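Local coordinates for putative N-acetylmuramoyl-L-alanine amidase,autolysin cwp6 (Peptoclostridium difficile, PDB 5J72), which probably hydrolyses the amide bond between N-acetylmuramic acid and L-alanine in peptidoglycan, using a zinc-binding amidase domain, and carries three CWB2 repeats that anchor it to the cell wall, at residues A[138-143]-A[163-168]. Sequence-based numbering, arbitrary orientation.
Sequences ATRFET and NGELAA
Arg140 reaches from the first turn of helix 140-151 to the loop at 163-168, where its NH1 donates to the carbonyl oxygen of Gly164 at 2.9 Å. The bond is nearly straight (164°), and the oxygen lies in the guanidinium plane. Glu165 comes to the same nitrogen differently: OE1 sits over one face of the guanidinium, 3.3 Å from NH1, with the two planes only 26° apart. That pair is a salt bridge held by charge and not by a hydrogen bond, because OE1 stands well off the plane in which the N-H groups lie. After CD has passed close to Gly164 O, the arginine chain bends at chi3 (59°), and NH1 is the guanidinium nitrogen presented to both oxygens. Beside the arginine, the far end of the Phe141 ring approaches Gly164, CZ 4.4 Å from its CA, while Glu165 OE2 lies near the ring edge, 3.8 Å from CE2. The Phe141 side chain also touches Leu186. Thr139 and Glu142 form a capping box at the helix start, and Asn163 OD1 accepts from Glu165 N (2.8 Å) in an Asx turn. The arrangement ties the N-terminus of a helix to the loop leaving parallel strand 158-163, within the alpha/beta fold of a CWB2 cell wall-anchoring module.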
loop_
_atom_site.group_PDB
_atom_site.type_symbol
_atom_site.label_atom_id
_atom_site.label_comp_id
_atom_site.label_asym_id
_atom_site.label_seq_id
_atom_site.Cartn_x
_atom_site.Cartn_y
_atom_site.Cartn_z
ATOM N N ALA A 138 21.038 4.559 5.689
ATOM C CA ALA A 138 21.039 4.737 7.149
ATOM C C ALA A 138 19.889 5.570 7.651
ATOM O O ALA A 138 19.327 5.255 8.688
ATOM C CB ALA A 138 22.348 5.385 7.580
ATOM N N THR A 139 19.531 6.648 6.944
ATOM C CA THR A 139 18.408 7.479 7.337
ATOM C C THR A 139 17.505 7.727 6.129
ATOM O O THR A 139 17.818 7.304 5.002
ATOM C CB THR A 139 18.891 8.829 7.900
ATOM O OG1 THR A 139 19.239 9.690 6.816
ATOM C CG2 THR A 139 20.156 8.682 8.793
ATOM N N ARG A 140 16.413 8.417 6.380
ATOM C CA ARG A 140 15.467 8.762 5.363
ATOM C C ARG A 140 16.191 9.522 4.192
ATOM O O ARG A 140 15.787 9.354 3.038
ATOM C CB ARG A 140 14.386 9.654 5.965
ATOM C CG ARG A 140 14.933 10.935 6.605
ATOM C CD ARG A 140 13.830 11.661 7.484
ATOM N NE ARG A 140 13.381 10.729 8.531
ATOM C CZ ARG A 140 12.241 10.812 9.208
ATOM N NH1 ARG A 140 11.413 11.831 9.014
ATOM N NH2 ARG A 140 11.901 9.852 10.052
ATOM N N PHE A 141 17.196 10.347 4.496
ATOM C CA PHE A 141 17.919 11.104 3.445
ATOM C C PHE A 141 18.630 10.134 2.502
ATOM O O PHE A 141 18.532 10.322 1.304
ATOM C CB PHE A 141 18.976 12.055 4.066
ATOM C CG PHE A 141 18.318 13.102 4.895
ATOM C CD1 PHE A 141 17.861 14.278 4.320
ATOM C CD2 PHE A 141 18.091 12.894 6.260
ATOM C CE1 PHE A 141 17.181 15.238 5.083
ATOM C CE2 PHE A 141 17.413 13.855 7.020
ATOM C CZ PHE A 141 16.960 15.018 6.427
ATOM N N GLU A 142 19.364 9.106 3.052
ATOM C CA GLU A 142 20.055 8.174 2.176
ATOM C C GLU A 142 19.081 7.275 1.485
ATOM O O GLU A 142 19.371 6.834 0.368
ATOM C CB GLU A 142 21.082 7.289 2.915
ATOM C CG GLU A 142 22.261 8.064 3.479
ATOM C CD GLU A 142 21.937 8.741 4.800
ATOM O OE1 GLU A 142 20.950 8.368 5.468
ATOM O OE2 GLU A 142 22.668 9.668 5.165
ATOM N N THR A 143 17.940 6.956 2.126
ATOM C CA THR A 143 16.967 6.114 1.441
ATOM C C THR A 143 16.410 6.892 0.203
ATOM O O THR A 143 16.260 6.264 -0.852
ATOM C CB THR A 143 15.826 5.707 2.401
ATOM O OG1 THR A 143 16.359 4.704 3.231
ATOM C CG2 THR A 143 14.595 5.092 1.668
ATOM N N ASN A 163 11.076 19.134 3.144
ATOM C CA ASN A 163 11.771 19.039 4.417
ATOM C C ASN A 163 11.604 17.647 4.935
ATOM O O ASN A 163 10.445 17.226 5.110
ATOM C CB ASN A 163 11.129 20.028 5.398
ATOM C CG ASN A 163 11.766 19.987 6.780
ATOM O OD1 ASN A 163 12.097 18.918 7.305
ATOM N ND2 ASN A 163 12.017 21.161 7.414
ATOM N N GLY A 164 12.702 16.932 5.229
ATOM C CA GLY A 164 12.617 15.531 5.619
ATOM C C GLY A 164 12.029 15.220 6.982
ATOM O O GLY A 164 11.610 14.092 7.196
ATOM N N GLU A 165 12.015 16.189 7.915
ATOM C CA GLU A 165 11.442 15.926 9.252
ATOM C C GLU A 165 10.048 16.528 9.308
ATOM O O GLU A 165 9.370 16.339 10.291
ATOM C CB GLU A 165 12.364 16.481 10.382
ATOM C CG GLU A 165 13.848 16.129 10.203
ATOM C CD GLU A 165 14.182 14.642 10.413
ATOM O OE1 GLU A 165 13.268 13.872 10.781
ATOM O OE2 GLU A 165 15.367 14.244 10.211
ATOM N N LEU A 166 9.610 17.266 8.283
ATOM C CA LEU A 166 8.246 17.764 8.215
ATOM C C LEU A 166 7.657 17.098 6.991
ATOM O O LEU A 166 6.947 17.752 6.200
ATOM C CB LEU A 166 8.013 19.265 7.964
ATOM C CG LEU A 166 8.547 20.262 8.952
ATOM C CD1 LEU A 166 8.556 21.576 8.159
ATOM C CD2 LEU A 166 7.659 20.375 10.214
ATOM N N ALA A 167 7.928 15.828 6.805
ATOM C CA ALA A 167 7.467 15.175 5.595
ATOM C C ALA A 167 5.947 15.277 5.358
ATOM O O ALA A 167 5.534 15.282 4.200
ATOM C CB ALA A 167 7.907 13.720 5.628
ATOM N N ALA A 168 5.108 15.384 6.424
ATOM C CA ALA A 168 3.647 15.449 6.237
ATOM C C ALA A 168 3.292 16.572 5.318
ATOM O O ALA A 168 2.217 16.562 4.718
ATOM C CB ALA A 168 2.935 15.637 7.568
#